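PDB 5UID: aminotransferase TlmJ from Streptoalloteichus hindustanus, which probably acts as a pyridoxal 5'-phosphate-dependent aminotransferase of the DegT/DnrJ/EryC1 family, moving an amino group between substrates in natural-product biosynthesis. Local coordinates for residues Ala42-His47 against Cys161-Gln166; Leu48-Glu53 against Cys172-Asp177. All coordinates share one frame; numbering follows the deposited sequence.

Interaction 1 (Ala42-His47 against Cys161-Gln166)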
loop_
_atom_site.group_PDB
_atom_site.type_symbol
_atom_site.label_atom_id
_atom_site.label_comp_id
_atom_site.label_asym_id
_atom_site.label_seq_id
_atom_site.Cartn_x
_atom_site.Cartn_y
_atom_site.Cartn_z
ATOM N N ALA A 42 8.424 4.479 -17.336
ATOM C CA ALA A 42 9.291 4.946 -18.413
ATOM C C ALA A 42 9.590 6.434 -18.276
ATOM O O ALA A 42 10.719 6.874 -18.529
ATOM C CB ALA A 42 8.653 4.646 -19.769
ATOM N N ASP A 43 8.591 7.225 -17.876
ATOM C CA ASP A 43 8.812 8.652 -17.670
ATOM C C ASP A 43 9.797 8.896 -16.533
ATOM O O ASP A 43 10.735 9.691 -16.667
ATOM C CB ASP A 43 7.482 9.352 -17.387
ATOM C CG ASP A 43 6.598 9.447 -18.615
ATOM O OD1 ASP A 43 7.072 9.098 -19.717
ATOM O OD2 ASP A 43 5.430 9.871 -18.476
ATOM N N PHE A 44 9.594 8.220 -15.399
ATOM C CA PHE A 44 10.469 8.428 -14.250
ATOM C C PHE A 44 11.886 7.945 -14.542
ATOM O O PHE A 44 12.861 8.595 -14.147
ATOM C CB PHE A 44 9.895 7.725 -13.018
ATOM C CG PHE A 44 10.458 8.221 -11.716
ATOM C CD1 PHE A 44 10.077 9.452 -11.209
ATOM C CD2 PHE A 44 11.363 7.457 -10.998
ATOM C CE1 PHE A 44 10.592 9.918 -10.011
ATOM C CE2 PHE A 44 11.881 7.914 -9.799
ATOM C CZ PHE A 44 11.496 9.146 -9.305
ATOM N N ALA A 45 12.019 6.815 -15.243
ATOM C CA ALA A 45 13.342 6.309 -15.601
ATOM C C ALA A 45 14.108 7.311 -16.455
ATOM O O ALA A 45 15.315 7.505 -16.266
ATOM C CB ALA A 45 13.215 4.971 -16.331
ATOM N N GLU A 46 13.426 7.955 -17.406
ATOM C CA GLU A 46 14.072 9.001 -18.192
ATOM C C GLU A 46 14.462 10.182 -17.311
ATOM O O GLU A 46 15.530 10.777 -17.492
ATOM C CB GLU A 46 13.151 9.452 -19.323
ATOM C CG GLU A 46 13.711 10.589 -20.164
ATOM C CD GLU A 46 12.733 11.072 -21.219
ATOM O OE1 GLU A 46 11.682 10.421 -21.403
ATOM O OE2 GLU A 46 13.016 12.106 -21.861
ATOM N N HIS A 47 13.605 10.530 -16.348
ATOM C CA HIS A 47 13.929 11.592 -15.402
ATOM C C HIS A 47 15.200 11.268 -14.625
ATOM O O HIS A 47 16.026 12.154 -14.370
ATOM C CB HIS A 47 12.751 11.809 -14.452
ATOM C CG HIS A 47 13.051 12.728 -13.310
ATOM N ND1 HIS A 47 13.216 14.088 -13.470
ATOM C CD2 HIS A 47 13.208 12.484 -11.988
ATOM C CE1 HIS A 47 13.465 14.639 -12.296
ATOM N NE2 HIS A 47 13.465 13.688 -11.380
ATOM N N CYS A 161 13.474 12.678 -0.127
ATOM C CA CYS A 161 13.711 14.113 -0.038
ATOM C C CYS A 161 14.254 14.715 -1.329
ATOM O O CYS A 161 14.293 15.945 -1.448
ATOM C CB CYS A 161 14.702 14.432 1.087
ATOM S SG CYS A 161 14.300 13.780 2.716
ATOM N N ALA A 162 14.674 13.894 -2.291
ATOM C CA ALA A 162 15.500 14.360 -3.403
ATOM C C ALA A 162 14.981 13.802 -4.729
ATOM O O ALA A 162 15.703 13.150 -5.481
ATOM C CB ALA A 162 16.955 13.962 -3.170
ATOM N N VAL A 163 13.711 14.084 -5.031
ATOM C CA VAL A 163 13.119 13.565 -6.258
ATOM C C VAL A 163 13.709 14.226 -7.500
ATOM O O VAL A 163 13.635 13.655 -8.595
ATOM C CB VAL A 163 11.586 13.729 -6.220
ATOM C CG1 VAL A 163 11.189 15.180 -6.479
ATOM C CG2 VAL A 163 10.915 12.787 -7.215
ATOM N N ALA A 164 14.307 15.415 -7.362
ATOM C CA ALA A 164 14.911 16.115 -8.490
ATOM C C ALA A 164 16.356 16.526 -8.227
ATOM O O ALA A 164 16.925 17.283 -9.022
ATOM C CB ALA A 164 14.086 17.354 -8.865
ATOM N N SER A 165 16.962 16.048 -7.146
ATOM C CA SER A 165 18.318 16.442 -6.797
ATOM C C SER A 165 19.337 15.663 -7.619
ATOM O O SER A 165 19.114 14.508 -7.993
ATOM C CB SER A 165 18.569 16.222 -5.307
ATOM O OG SER A 165 17.537 16.814 -4.536
ATOM N N GLN A 166 20.467 16.310 -7.899
ATOM C CA GLN A 166 21.508 15.718 -8.726
ATOM C C GLN A 166 22.882 16.082 -8.180
ATOM O O GLN A 166 23.058 17.091 -7.493
ATOM C CB GLN A 166 21.404 16.173 -10.190
ATOM C CG GLN A 166 20.162 15.686 -10.920
ATOM C CD GLN A 166 20.104 16.172 -12.354
ATOM O OE1 GLN A 166 20.902 17.011 -12.769
ATOM N NE2 GLN A 166 19.158 15.646 -13.121
HETATM O O HOH W 1 16.998 13.862 -12.023
#

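Interaction 2 (Leu48-Glu53 against Cys172-Asp177)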
loop_
_atom_site.group_PDB
_atom_site.type_symbol
_atom_site.label_atom_id
_atom_site.label_comp_id
_atom_site.label_asym_id
_atom_site.label_seq_id
_atom_site.Cartn_x
_atom_site.Cartn_y
_atom_site.Cartn_z
ATOM N N LEU A 48 15.381 10.001 -14.250
ATOM C CA LEU A 48 16.576 9.583 -13.529
ATOM C C LEU A 48 17.771 9.362 -14.442
ATOM O O LEU A 48 18.901 9.283 -13.950
ATOM C CB LEU A 48 16.301 8.296 -12.752
ATOM C CG LEU A 48 15.244 8.383 -11.655
ATOM C CD1 LEU A 48 15.052 7.020 -11.006
ATOM C CD2 LEU A 48 15.640 9.433 -10.627
ATOM N N GLY A 49 17.550 9.258 -15.749
ATOM C CA GLY A 49 18.629 8.928 -16.657
ATOM C C GLY A 49 19.039 7.474 -16.631
ATOM O O GLY A 49 20.216 7.167 -16.839
ATOM N N VAL A 50 18.098 6.566 -16.370
ATOM C CA VAL A 50 18.366 5.136 -16.314
ATOM C C VAL A 50 17.407 4.420 -17.258
ATOM O O VAL A 50 16.519 5.025 -17.858
ATOM C CB VAL A 50 18.240 4.569 -14.885
ATOM C CG1 VAL A 50 19.247 5.234 -13.959
ATOM C CG2 VAL A 50 16.821 4.758 -14.363
ATOM N N GLY A 51 17.602 3.111 -17.380
ATOM C CA GLY A 51 16.732 2.312 -18.216
ATOM C C GLY A 51 15.412 2.004 -17.535
ATOM O O GLY A 51 15.316 1.914 -16.310
ATOM N N ALA A 52 14.373 1.838 -18.356
ATOM C CA ALA A 52 13.056 1.511 -17.819
ATOM C C ALA A 52 13.057 0.162 -17.108
ATOM O O ALA A 52 12.275 -0.047 -16.174
ATOM C CB ALA A 52 12.017 1.525 -18.940
ATOM N N GLU A 53 13.933 -0.754 -17.525
ATOM C CA GLU A 53 13.991 -2.080 -16.923
ATOM C C GLU A 53 14.460 -2.048 -15.474
ATOM O O GLU A 53 14.177 -2.988 -14.725
ATOM C CB GLU A 53 14.917 -2.983 -17.737
ATOM C CG GLU A 53 16.325 -2.426 -17.879
ATOM C CD GLU A 53 17.277 -3.398 -18.541
ATOM O OE1 GLU A 53 16.846 -4.521 -18.877
ATOM O OE2 GLU A 53 18.458 -3.037 -18.726
ATOM N N CYS A 172 20.082 11.727 -7.715
ATOM C CA CYS A 172 20.107 11.031 -6.437
ATOM C C CYS A 172 19.194 9.815 -6.496
ATOM O O CYS A 172 18.114 9.858 -7.091
ATOM C CB CYS A 172 19.674 11.968 -5.307
ATOM S SG CYS A 172 20.824 13.334 -4.988
ATOM N N GLY A 173 19.639 8.721 -5.884
ATOM C CA GLY A 173 18.961 7.449 -6.003
ATOM C C GLY A 173 19.506 6.541 -7.082
ATOM O O GLY A 173 19.029 5.406 -7.216
ATOM N N THR A 174 20.487 7.001 -7.859
ATOM C CA THR A 174 21.112 6.199 -8.897
ATOM C C THR A 174 22.601 5.984 -8.667
ATOM O O THR A 174 23.266 5.391 -9.525
ATOM C CB THR A 174 20.902 6.848 -10.273
ATOM O OG1 THR A 174 21.575 8.113 -10.312
ATOM C CG2 THR A 174 19.417 7.057 -10.549
ATOM N N LEU A 175 23.148 6.456 -7.548
ATOM C CA LEU A 175 24.570 6.284 -7.273
ATOM C C LEU A 175 24.862 5.024 -6.473
ATOM O O LEU A 175 25.954 4.460 -6.597
ATOM C CB LEU A 175 25.120 7.503 -6.526
ATOM C CG LEU A 175 25.530 8.725 -7.352
ATOM C CD1 LEU A 175 24.328 9.414 -7.981
ATOM C CD2 LEU A 175 26.319 9.698 -6.488
ATOM N N GLY A 176 23.919 4.575 -5.654
ATOM C CA GLY A 176 24.059 3.344 -4.909
ATOM C C GLY A 176 23.533 2.158 -5.686
ATOM O O GLY A 176 23.405 2.189 -6.912
ATOM N N ASP A 177 23.214 1.096 -4.952
ATOM C CA ASP A 177 22.684 -0.115 -5.562
ATOM C C ASP A 177 21.169 -0.071 -5.714
ATOM O O ASP A 177 20.632 -0.583 -6.703
ATOM C CB ASP A 177 23.099 -1.333 -4.737
ATOM C CG ASP A 177 24.602 -1.539 -4.725
ATOM O OD1 ASP A 177 25.145 -2.042 -5.731
ATOM O OD2 ASP A 177 25.243 -1.173 -3.720
#

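Interaction 1 (Ala42-His47 against Cys161-Gln166)
His47, close to the C-terminal end of helix 35-48, comes nearest to the irregular loop 161-166 opposite Ala164, with the CA atoms of His47 and Ala164 8.3 Å apart, too far for the backbones to bond directly. The imidazole spans the gap. Its CG lies anti to the backbone N (chi1 171°), which carries the ring off the helix toward the loop, and NE2 of His47 donates to O of Val163 at 2.8 Å. The bond is nearly straight (164° at the hydrogen) and lies almost within the ring plane and in the carbonyl plane. As a carbonyl O can only accept, NE2 carries the proton. CA of Ala164 lies at the ring edge, 4.0 Å from NE2 of His47, where a small residue fits. In the large domain of this fold type I aminotransferase, the contact ties a helix to the loop that follows strand 155-158 of the central mixed sheet. With a leucine in place of the histidine, the Val163 carbonyl would probably lose this donor and the loop a polar tie to the helix. One turn earlier, CE1 at the edge of the Phe44 ring meets CG2 of Val163 at 4.0 Å; Trp181 and Phe183 meet the same ring edge-to-face. A water accepts from NE2 of Gln166, donates to O of His47 and lies over one imidazole face, 3.5 Å above the plane, offset toward the rim.

Interaction 2 (Leu48-Glu53 against Cys172-Asp177)
No aromatic ring or other planar side chain takes part where Leu48 and Val50 meet Thr174; the one flat group approached is the peptide carbonyl of Cys172, whose O lies 4.3 Å from methyl CD2 of Leu48. The rest of the contact is aliphatic and centres on a single methyl. CG2 of Thr174 is 3.9 Å from CG1 of Val50 and 4.0 Å from CB of Leu48, touching the two residues that flank Gly49. Threonine suits this place because its two branches do different work. With OG1 set between the backbone N and the carbonyl carbon (chi1 64°), the hydroxyl bonds to O of Ala171, while CG2 is left to meet the hydrocarbon of the other segment. Val50 answers with a methyl of its own, and the two branched side chains cross at a slant.

Backbone shape accounts for Gly49 and Gly173. Gly49, with phi of 75°, is the C-prime residue of a Schellman motif that ends the helix: N of Val50 reaches back to O of Ala45, and N of Gly49 to O of Glu46. Across the contact, Gly173 has a phi of 95°, where a side chain would collide with the carbonyl O before it. The loop built around it offers N of Gly173 and N of Gly176 to the two carboxylate oxygens of Glu157.

The contact joins the exit from helix 35-48, on its way to the edge strand 55-58, to the loop between strands 170-171 and 178-182. Leu48 also packs on Ala171 of strand 170-171, and on the far side of the loop Leu175 rests against helix 141-151.

Overall arrangement
The two interactions are neighbours, with centres about 8 Å apart, and both hold the C-terminal part of helix 35-48 and its exit against one excursion of the chain between strands 155-158 and 178-182. The helix side is continuous from 42-47 into 48-53, while a backbone bond between Ser165 and Cys172 joins the loops opposite. Both are partly buried. Interaction 1 runs from a buried aromatic edge to a partly exposed histidine and a bridging water, mixing apolar packing with a directed hydrogen bond. Interaction 2 relies on methyl packing across the segments, while the hydroxyl of Thr174 is turned to O of Ala171 and backbone N atoms of the loop go to Glu157.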